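Regulatory protein YycH-like domain-containing protein (Eubacterium rectale, PDB 5COZ) is of unknown function but carries a domain like that of the regulatory protein YycH and is probably a secreted or membrane-attached lipoprotein. Local coordinates at residues E167-A172 / Y212-F217; N242-A247 / L256-L261; E48-D53 / C184-L189. All coordinates share one frame; numbering follows the deposited sequence.

Contact 1 of 3, residues E167-A172 / Y212-F217; sequences EAEELA and YVFFMF
The F214 ring carries the CB of A172 over one face, 3.8 Å above the ring plane and shifted toward the rim. The CB of A168 sits at the edge of the same ring, in its plane, with A168 CB 3.7 Å from F214 CE1. This is helix-on-sheet packing: helix 165-178 lies across strand 211-220, and the two short segments cross at -48°. Their axes approach to 9.7 Å. The methyl of A172 makes a CH-pi contact, its CB 23° off the normal of the F214 ring. The far end of that ring reaches the helix backbone, where F214 CZ comes within 3.4 Å of E169 N. CG of F214 is anti to the carbonyl carbon (chi1 -72°), and this swing carries the ring across to the helix. E169 crosses the ring at about a right angle, its CB near CE2. The carboxylate of E169 runs on to a hydrogen bond with N187. The small A168 and A172, one helical turn apart, thus let aromatic side chains come close to the helix. The hydroxyl of Y212 is hydrogen-bonded to L160 N and M163 O, just ahead of the helix. The Y212 ring takes A168 CB obliquely, at CD2 and CE2, with A168 CB 3.6 Å from Y212 CD2.

Contact 2 of 3, residues N242-A247 / L256-L261; sequences NHLVIA and LDIPPL
L256 packs its CD1 methyl against I246, and I246 CG1 lies only 3.3 Å from L256 CD1, tighter than usual carbon contact. The two residues form a non-hydrogen-bonded antiparallel pair, and their side chains lie side by side, pointing the same way. CG of L256 is anti to its own N (chi1 -164°), which brings CD1 in against the branched I246 chain. The CA of L256 also gives a C-H...O contact to V245 O. D257 comes next and makes the hydrogen-bonded pair with V245. D257 N donates to V245 O at 2.9 Å, and V245 N returns a bond to D257 O at 3.0 Å. Both bonds are nearly straight, at 163° and 161°. On this other side of the sheet the CB atoms of D257 and V245 meet. I258 lies alongside L244, with I258 CG1 3.9 Å from L244 CD1, and packs with L256 against helix 73-87. P259 then ends the pairing, since it has no N-H to give. Its ring turns to the facing segment instead, with P259 CG 3.4 Å from H243 O and CD near L244 CA. At P260 a water takes over, donating to P260 O and to N242 OD1, each 2.7 Å from the water oxygen. The amide nitrogen of N242 is held by P218 and Y225. This is a beta hairpin, 244-249 with 252-258, within a larger antiparallel sheet, and its open end is finished by a proline pair and a bridging water.

Contact 3 of 3, residues E48-D53 / C184-L189; sequences EINIWD and CEKNEL
K186 runs fully extended past W52 to place its ammonium between two side chains of strand 43-50. Its NZ donates to E48 OE2 at 2.9 Å, a salt bridge with NZ above the carboxylate plane, 50° out of it. The same NZ donates to N50 OD1 at 2.8 Å, in the carbonyl plane and on a lone pair; N50 ND2 is hydrogen-bonded to E300 OE2. With CG anti to N (chi1 177°), the lysine's CB, CG and CD all pass W52 CZ3. A water joins E48, N50 and E188, with a weak link to K186 NZ. R155 and R227 pair with E48 and E188, probably easing the nearness of these acids. Were K186 an alanine, E48 and N50 would probably lose their shared ammonium, and a gap would be likely to open beside W52. C184 SG lies obliquely by the indole, 3.8 Å from W52 CB. D53 OD2 takes the N-H of E185 on its syn lone pair, at 2.9 Å, while a second water links D53 OD1 to K186 N. The indole nitrogen of W52 bonds S302. This is a mixed polar and apolar interface between two beta sheets, joining strand 43-50 and the loop after it to the segment leading into strand 188-192.

From the N terminus, strand 43-50 and the turn after it supply the first half of contact 3. Its second half comes 131 residues later, so it closes the longest loop and ties the mixed sheet to the antiparallel one. Contact 1 opens inside that span, on helix 165-178, and closes beyond it on strand 211-220; contacts 1 and 3 therefore cross. They touch directly, through E169 with N187 and the backbone pair F215 and E188. Contact 2 follows in series and closes only a short hairpin. It joins contact 1 through the backbone of F214 with I246 and M216 with L244. Contacts 2 and 3 share the sheet without touching.

Contact 1 of 3, residues E167-A172 / Y212-F217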
loop_
_atom_site.group_PDB
_atom_site.type_symbol
_atom_site.label_atom_id
_atom_site.label_comp_id
_atom_site.label_asym_id
_atom_site.label_seq_id
_atom_site.Cartn_x
_atom_site.Cartn_y
_atom_site.Cartn_z
ATOM N N GLU A 167 9.930 18.024 5.712
ATOM C CA GLU A 167 10.548 17.627 6.967
ATOM C C GLU A 167 9.906 16.326 7.497
ATOM O O GLU A 167 10.609 15.451 8.004
ATOM C CB GLU A 167 10.469 18.758 7.999
ATOM C CG GLU A 167 11.428 18.532 9.160
ATOM C CD GLU A 167 11.493 19.601 10.236
ATOM O OE1 GLU A 167 11.468 20.805 9.891
ATOM O OE2 GLU A 167 11.651 19.231 11.422
ATOM N N ALA A 168 8.577 16.189 7.347
ATOM C CA ALA A 168 7.858 14.998 7.765
ATOM C C ALA A 168 8.324 13.770 6.950
ATOM O O ALA A 168 8.577 12.718 7.535
ATOM C CB ALA A 168 6.355 15.226 7.592
ATOM N N GLU A 169 8.537 13.967 5.641
ATOM C CA GLU A 169 9.031 12.889 4.773
ATOM C C GLU A 169 10.436 12.462 5.176
ATOM O O GLU A 169 10.730 11.267 5.195
ATOM C CB GLU A 169 8.997 13.302 3.306
ATOM C CG GLU A 169 9.330 12.106 2.429
ATOM C CD GLU A 169 9.230 12.298 0.936
ATOM O OE1 GLU A 169 8.703 13.342 0.492
ATOM O OE2 GLU A 169 9.639 11.367 0.207
ATOM N N GLU A 170 11.283 13.421 5.558
ATOM C CA GLU A 170 12.634 13.086 6.011
ATOM C C GLU A 170 12.584 12.212 7.268
ATOM O O GLU A 170 13.353 11.250 7.377
ATOM C CB GLU A 170 13.441 14.364 6.261
ATOM C CG GLU A 170 13.860 15.037 4.962
ATOM C CD GLU A 170 14.453 16.434 5.028
ATOM O OE1 GLU A 170 14.407 17.064 6.109
ATOM O OE2 GLU A 170 14.931 16.917 3.976
ATOM N N LEU A 171 11.641 12.489 8.201
ATOM C CA LEU A 171 11.502 11.664 9.392
ATOM C C LEU A 171 10.961 10.262 9.036
ATOM O O LEU A 171 11.410 9.264 9.605
ATOM C CB LEU A 171 10.590 12.361 10.411
ATOM C CG LEU A 171 10.331 11.627 11.729
ATOM C CD1 LEU A 171 11.639 11.215 12.444
ATOM C CD2 LEU A 171 9.423 12.456 12.619
ATOM N N ALA A 172 10.015 10.186 8.084
ATOM C CA ALA A 172 9.481 8.869 7.675
ATOM C C ALA A 172 10.596 8.008 7.024
ATOM O O ALA A 172 10.729 6.832 7.354
ATOM C CB ALA A 172 8.320 9.058 6.717
ATOM N N TYR A 212 0.071 13.752 9.677
ATOM C CA TYR A 212 0.507 13.308 8.355
ATOM C C TYR A 212 0.545 11.791 8.356
ATOM O O TYR A 212 1.026 11.221 9.340
ATOM C CB TYR A 212 1.935 13.771 8.058
ATOM C CG TYR A 212 2.137 15.226 7.752
ATOM C CD1 TYR A 212 1.557 15.810 6.622
ATOM C CD2 TYR A 212 2.990 16.001 8.525
ATOM C CE1 TYR A 212 1.809 17.135 6.288
ATOM C CE2 TYR A 212 3.272 17.322 8.183
ATOM C CZ TYR A 212 2.686 17.884 7.057
ATOM O OH TYR A 212 2.955 19.199 6.740
ATOM N N VAL A 213 0.120 11.135 7.285
ATOM C CA VAL A 213 0.241 9.681 7.165
ATOM C C VAL A 213 1.008 9.374 5.900
ATOM O O VAL A 213 0.541 9.698 4.803
ATOM C CB VAL A 213 -1.123 8.957 7.162
ATOM C CG1 VAL A 213 -0.953 7.449 6.889
ATOM C CG2 VAL A 213 -1.861 9.168 8.481
ATOM N N PHE A 214 2.169 8.734 6.041
ATOM C CA PHE A 214 2.891 8.260 4.873
ATOM C C PHE A 214 2.637 6.813 4.641
ATOM O O PHE A 214 2.611 6.027 5.589
ATOM C CB PHE A 214 4.407 8.418 5.061
ATOM C CG PHE A 214 4.818 9.859 4.979
ATOM C CD1 PHE A 214 4.831 10.665 6.117
ATOM C CD2 PHE A 214 5.264 10.395 3.783
ATOM C CE1 PHE A 214 5.228 12.009 6.034
ATOM C CE2 PHE A 214 5.634 11.744 3.692
ATOM C CZ PHE A 214 5.619 12.536 4.822
ATOM N N PHE A 215 2.500 6.448 3.363
ATOM C CA PHE A 215 2.554 5.070 2.921
ATOM C C PHE A 215 3.865 4.894 2.230
ATOM O O PHE A 215 4.123 5.557 1.239
ATOM C CB PHE A 215 1.423 4.658 1.946
ATOM C CG PHE A 215 0.048 4.394 2.491
ATOM C CD1 PHE A 215 -0.302 4.779 3.789
ATOM C CD2 PHE A 215 -0.903 3.751 1.713
ATOM C CE1 PHE A 215 -1.616 4.576 4.266
ATOM C CE2 PHE A 215 -2.194 3.510 2.205
ATOM C CZ PHE A 215 -2.538 3.916 3.472
HETATM N N MSE A 216 4.690 4.003 2.773
HETATM C CA MSE A 216 5.943 3.615 2.122
HETATM C C MSE A 216 5.791 2.192 1.665
HETATM O O MSE A 216 4.954 1.458 2.179
HETATM C CB MSE A 216 7.133 3.787 3.040
HETATM C CG MSE A 216 7.061 5.126 3.725
HETATM SE SE MSE A 216 8.469 5.369 4.957
HETATM C CE MSE A 216 9.503 6.089 3.876
ATOM N N PHE A 217 6.555 1.809 0.635
ATOM C CA PHE A 217 6.341 0.525 0.023
ATOM C C PHE A 217 7.568 -0.375 0.058
ATOM O O PHE A 217 8.483 -0.212 -0.735
ATOM C CB PHE A 217 5.868 0.754 -1.432
ATOM C CG PHE A 217 4.671 1.678 -1.497
ATOM C CD1 PHE A 217 3.425 1.261 -1.039
ATOM C CD2 PHE A 217 4.819 3.007 -1.894
ATOM C CE1 PHE A 217 2.340 2.139 -1.020
ATOM C CE2 PHE A 217 3.729 3.888 -1.885
ATOM C CZ PHE A 217 2.488 3.444 -1.469
#

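Contact 2 of 3, residues N242-A247 / L256-L261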
loop_
_atom_site.group_PDB
_atom_site.type_symbol
_atom_site.label_atom_id
_atom_site.label_comp_id
_atom_site.label_asym_id
_atom_site.label_seq_id
_atom_site.Cartn_x
_atom_site.Cartn_y
_atom_site.Cartn_z
ATOM N N ASN A 242 0.627 -4.108 0.512
ATOM C CA ASN A 242 1.970 -3.828 0.988
ATOM C C ASN A 242 2.178 -2.333 1.221
ATOM O O ASN A 242 2.610 -1.623 0.301
ATOM C CB ASN A 242 2.994 -4.331 -0.017
ATOM C CG ASN A 242 4.391 -3.994 0.362
ATOM O OD1 ASN A 242 4.813 -4.241 1.494
ATOM N ND2 ASN A 242 5.142 -3.442 -0.582
ATOM N N HIS A 243 1.894 -1.863 2.425
ATOM C CA HIS A 243 2.226 -0.492 2.778
ATOM C C HIS A 243 2.694 -0.459 4.214
ATOM O O HIS A 243 2.074 -1.042 5.108
ATOM C CB HIS A 243 1.085 0.563 2.526
ATOM C CG HIS A 243 -0.294 0.137 2.937
ATOM N ND1 HIS A 243 -1.353 0.179 2.039
ATOM C CD2 HIS A 243 -0.769 -0.277 4.135
ATOM C CE1 HIS A 243 -2.420 -0.212 2.712
ATOM N NE2 HIS A 243 -2.131 -0.482 3.976
ATOM N N LEU A 244 3.828 0.202 4.391
ATOM C CA LEU A 244 4.389 0.531 5.707
ATOM C C LEU A 244 3.772 1.909 6.037
ATOM O O LEU A 244 3.995 2.895 5.295
ATOM C CB LEU A 244 5.929 0.587 5.608
ATOM C CG LEU A 244 6.673 1.205 6.812
ATOM C CD1 LEU A 244 6.498 0.385 8.078
ATOM C CD2 LEU A 244 8.216 1.372 6.490
ATOM N N VAL A 245 2.909 1.958 7.088
ATOM C CA VAL A 245 2.182 3.175 7.428
ATOM C C VAL A 245 2.904 3.901 8.558
ATOM O O VAL A 245 3.132 3.305 9.604
ATOM C CB VAL A 245 0.721 2.864 7.796
ATOM C CG1 VAL A 245 -0.051 4.174 8.027
ATOM C CG2 VAL A 245 0.035 2.046 6.694
ATOM N N ILE A 246 3.324 5.144 8.314
ATOM C CA ILE A 246 4.001 5.941 9.340
ATOM C C ILE A 246 3.263 7.241 9.459
ATOM O O ILE A 246 3.220 8.025 8.504
ATOM C CB ILE A 246 5.485 6.174 8.986
ATOM C CG1 ILE A 246 6.190 4.838 8.562
ATOM C CG2 ILE A 246 6.195 6.866 10.185
ATOM C CD1 ILE A 246 7.779 4.952 8.346
ATOM N N ALA A 247 2.660 7.472 10.620
ATOM C CA ALA A 247 1.932 8.728 10.841
ATOM C C ALA A 247 2.628 9.561 11.877
ATOM O O ALA A 247 3.277 9.004 12.775
ATOM C CB ALA A 247 0.512 8.450 11.284
ATOM N N LEU A 256 2.648 3.412 13.595
ATOM C CA LEU A 256 3.619 2.759 12.757
ATOM C C LEU A 256 3.137 1.343 12.558
ATOM O O LEU A 256 3.080 0.577 13.525
ATOM C CB LEU A 256 5.002 2.822 13.452
ATOM C CG LEU A 256 6.247 2.532 12.644
ATOM C CD1 LEU A 256 6.303 3.334 11.444
ATOM C CD2 LEU A 256 7.483 2.898 13.448
ATOM N N ASP A 257 2.705 1.026 11.335
ATOM C CA ASP A 257 2.157 -0.295 11.040
ATOM C C ASP A 257 3.014 -0.961 9.973
ATOM O O ASP A 257 3.145 -0.451 8.847
ATOM C CB ASP A 257 0.692 -0.171 10.579
ATOM C CG ASP A 257 -0.150 -1.433 10.719
ATOM O OD1 ASP A 257 0.344 -2.419 11.309
ATOM O OD2 ASP A 257 -1.339 -1.394 10.343
ATOM N N ILE A 258 3.626 -2.089 10.349
ATOM C CA ILE A 258 4.514 -2.823 9.465
ATOM C C ILE A 258 3.758 -3.984 8.872
ATOM O O ILE A 258 3.207 -4.790 9.612
ATOM C CB ILE A 258 5.763 -3.326 10.217
ATOM C CG1 ILE A 258 6.488 -2.167 10.984
ATOM C CG2 ILE A 258 6.753 -4.053 9.251
ATOM C CD1 ILE A 258 7.717 -2.669 11.777
ATOM N N PRO A 259 3.706 -4.052 7.535
ATOM C CA PRO A 259 3.019 -5.163 6.871
ATOM C C PRO A 259 3.894 -6.411 6.830
ATOM O O PRO A 259 5.086 -6.343 7.194
ATOM C CB PRO A 259 2.817 -4.602 5.455
ATOM C CG PRO A 259 4.075 -3.808 5.197
ATOM C CD PRO A 259 4.386 -3.169 6.558
ATOM N N PRO A 260 3.399 -7.532 6.292
ATOM C CA PRO A 260 4.276 -8.707 6.129
ATOM C C PRO A 260 5.481 -8.395 5.278
ATOM O O PRO A 260 5.386 -7.696 4.249
ATOM C CB PRO A 260 3.373 -9.729 5.422
ATOM C CG PRO A 260 1.963 -9.300 5.812
ATOM C CD PRO A 260 2.039 -7.803 5.782
ATOM N N LEU A 261 6.655 -8.923 5.712
ATOM C CA LEU A 261 7.912 -8.712 5.018
ATOM C C LEU A 261 8.479 -10.038 4.619
ATOM O O LEU A 261 8.065 -11.081 5.139
ATOM C CB LEU A 261 8.938 -7.908 5.829
ATOM C CG LEU A 261 8.516 -6.491 6.250
ATOM C CD1 LEU A 261 9.613 -5.854 7.122
ATOM C CD2 LEU A 261 8.206 -5.603 5.012
HETATM O O HOH W 1 3.650 -6.394 2.703
#

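Contact 3 of 3, residues E48-D53 / C184-L189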
loop_
_atom_site.group_PDB
_atom_site.type_symbol
_atom_site.label_atom_id
_atom_site.label_comp_id
_atom_site.label_asym_id
_atom_site.label_seq_id
_atom_site.Cartn_x
_atom_site.Cartn_y
_atom_site.Cartn_z
ATOM N N GLU A 48 -1.870 7.638 -12.766
ATOM C CA GLU A 48 -0.472 7.615 -12.392
ATOM C C GLU A 48 0.151 6.413 -13.097
ATOM O O GLU A 48 -0.536 5.407 -13.348
ATOM C CB GLU A 48 -0.316 7.447 -10.872
ATOM C CG GLU A 48 -0.647 8.692 -10.073
ATOM C CD GLU A 48 -0.233 8.555 -8.622
ATOM O OE1 GLU A 48 -0.905 7.793 -7.890
ATOM O OE2 GLU A 48 0.810 9.136 -8.240
ATOM N N ILE A 49 1.437 6.511 -13.424
ATOM C CA ILE A 49 2.240 5.419 -13.957
ATOM C C ILE A 49 3.335 5.186 -12.944
ATOM O O ILE A 49 4.090 6.114 -12.659
ATOM C CB ILE A 49 2.821 5.738 -15.355
ATOM C CG1 ILE A 49 1.715 6.170 -16.365
ATOM C CG2 ILE A 49 3.678 4.569 -15.884
ATOM C CD1 ILE A 49 0.701 5.062 -16.717
ATOM N N ASN A 50 3.387 3.989 -12.362
ATOM C CA ASN A 50 4.381 3.709 -11.314
ATOM C C ASN A 50 5.279 2.563 -11.673
ATOM O O ASN A 50 4.841 1.389 -11.723
ATOM C CB ASN A 50 3.672 3.380 -10.005
ATOM C CG ASN A 50 3.196 4.590 -9.259
ATOM O OD1 ASN A 50 3.918 5.591 -9.172
ATOM N ND2 ASN A 50 2.020 4.483 -8.621
ATOM N N ILE A 51 6.561 2.887 -11.964
ATOM C CA ILE A 51 7.572 1.849 -12.202
ATOM C C ILE A 51 8.592 1.882 -11.050
ATOM O O ILE A 51 9.570 1.135 -11.058
ATOM C CB ILE A 51 8.208 1.864 -13.622
ATOM C CG1 ILE A 51 8.829 3.221 -14.008
ATOM C CG2 ILE A 51 7.126 1.461 -14.626
ATOM C CD1 ILE A 51 10.252 3.438 -13.463
ATOM N N TRP A 52 8.364 2.781 -10.071
ATOM C CA TRP A 52 9.089 2.782 -8.794
ATOM C C TRP A 52 10.589 2.904 -9.056
ATOM O O TRP A 52 10.976 3.776 -9.837
ATOM C CB TRP A 52 8.684 1.525 -7.980
ATOM C CG TRP A 52 7.186 1.389 -7.870
ATOM C CD1 TRP A 52 6.375 0.573 -8.614
ATOM C CD2 TRP A 52 6.322 2.102 -6.968
ATOM N NE1 TRP A 52 5.055 0.728 -8.222
ATOM C CE2 TRP A 52 4.997 1.674 -7.225
ATOM C CE3 TRP A 52 6.533 3.124 -6.025
ATOM C CZ2 TRP A 52 3.895 2.194 -6.532
ATOM C CZ3 TRP A 52 5.444 3.623 -5.319
ATOM C CH2 TRP A 52 4.141 3.188 -5.600
ATOM N N ASP A 53 11.424 2.050 -8.440
ATOM C CA ASP A 53 12.860 2.172 -8.620
ATOM C C ASP A 53 13.417 1.092 -9.555
ATOM O O ASP A 53 14.623 0.815 -9.535
ATOM C CB ASP A 53 13.550 2.122 -7.241
ATOM C CG ASP A 53 13.100 3.239 -6.310
ATOM O OD1 ASP A 53 12.710 4.309 -6.809
ATOM O OD2 ASP A 53 13.133 3.040 -5.091
ATOM N N CYS A 184 10.574 1.747 -1.588
ATOM C CA CYS A 184 10.737 2.586 -2.790
ATOM C C CYS A 184 11.007 4.036 -2.410
ATOM O O CYS A 184 10.523 4.522 -1.375
ATOM C CB CYS A 184 9.504 2.519 -3.681
ATOM S SG CYS A 184 9.110 0.858 -4.251
ATOM N N GLU A 185 11.682 4.772 -3.305
ATOM C CA GLU A 185 11.904 6.188 -3.087
ATOM C C GLU A 185 10.578 6.943 -3.056
ATOM O O GLU A 185 10.430 7.856 -2.237
ATOM C CB GLU A 185 12.818 6.766 -4.177
ATOM C CG GLU A 185 14.212 6.174 -4.128
ATOM C CD GLU A 185 15.266 6.797 -5.030
ATOM O OE1 GLU A 185 15.046 7.919 -5.545
ATOM O OE2 GLU A 185 16.336 6.167 -5.187
ATOM N N LYS A 186 9.602 6.554 -3.897
ATOM C CA LYS A 186 8.300 7.197 -3.907
ATOM C C LYS A 186 7.435 6.687 -2.753
ATOM O O LYS A 186 7.270 5.486 -2.551
ATOM C CB LYS A 186 7.571 6.974 -5.242
ATOM C CG LYS A 186 6.153 7.574 -5.257
ATOM C CD LYS A 186 5.459 7.394 -6.579
ATOM C CE LYS A 186 4.033 7.915 -6.498
ATOM N NZ LYS A 186 3.433 8.030 -7.882
ATOM N N ASN A 187 6.886 7.631 -1.997
ATOM C CA ASN A 187 5.908 7.324 -0.967
ATOM C C ASN A 187 4.669 8.180 -1.264
ATOM O O ASN A 187 4.692 9.046 -2.159
ATOM C CB ASN A 187 6.474 7.551 0.442
ATOM C CG ASN A 187 7.159 8.854 0.597
ATOM O OD1 ASN A 187 6.519 9.892 0.525
ATOM N ND2 ASN A 187 8.491 8.827 0.736
ATOM N N GLU A 188 3.575 7.863 -0.607
ATOM C CA GLU A 188 2.330 8.602 -0.737
ATOM C C GLU A 188 2.066 9.301 0.582
ATOM O O GLU A 188 2.266 8.713 1.645
ATOM C CB GLU A 188 1.158 7.666 -1.081
ATOM C CG GLU A 188 1.303 7.048 -2.462
ATOM C CD GLU A 188 0.294 5.958 -2.759
ATOM O OE1 GLU A 188 -0.439 5.526 -1.836
ATOM O OE2 GLU A 188 0.267 5.508 -3.930
ATOM N N LEU A 189 1.609 10.535 0.512
ATOM C CA LEU A 189 1.334 11.311 1.703
ATOM C C LEU A 189 -0.149 11.670 1.783
ATOM O O LEU A 189 -0.703 12.290 0.864
ATOM C CB LEU A 189 2.212 12.575 1.693
ATOM C CG LEU A 189 1.949 13.566 2.853
ATOM C CD1 LEU A 189 2.107 12.902 4.228
ATOM C CD2 LEU A 189 2.885 14.750 2.778
HETATM O O HOH W 2 1.104 6.376 -6.408
HETATM O O HOH W 3 9.990 4.939 -6.314
#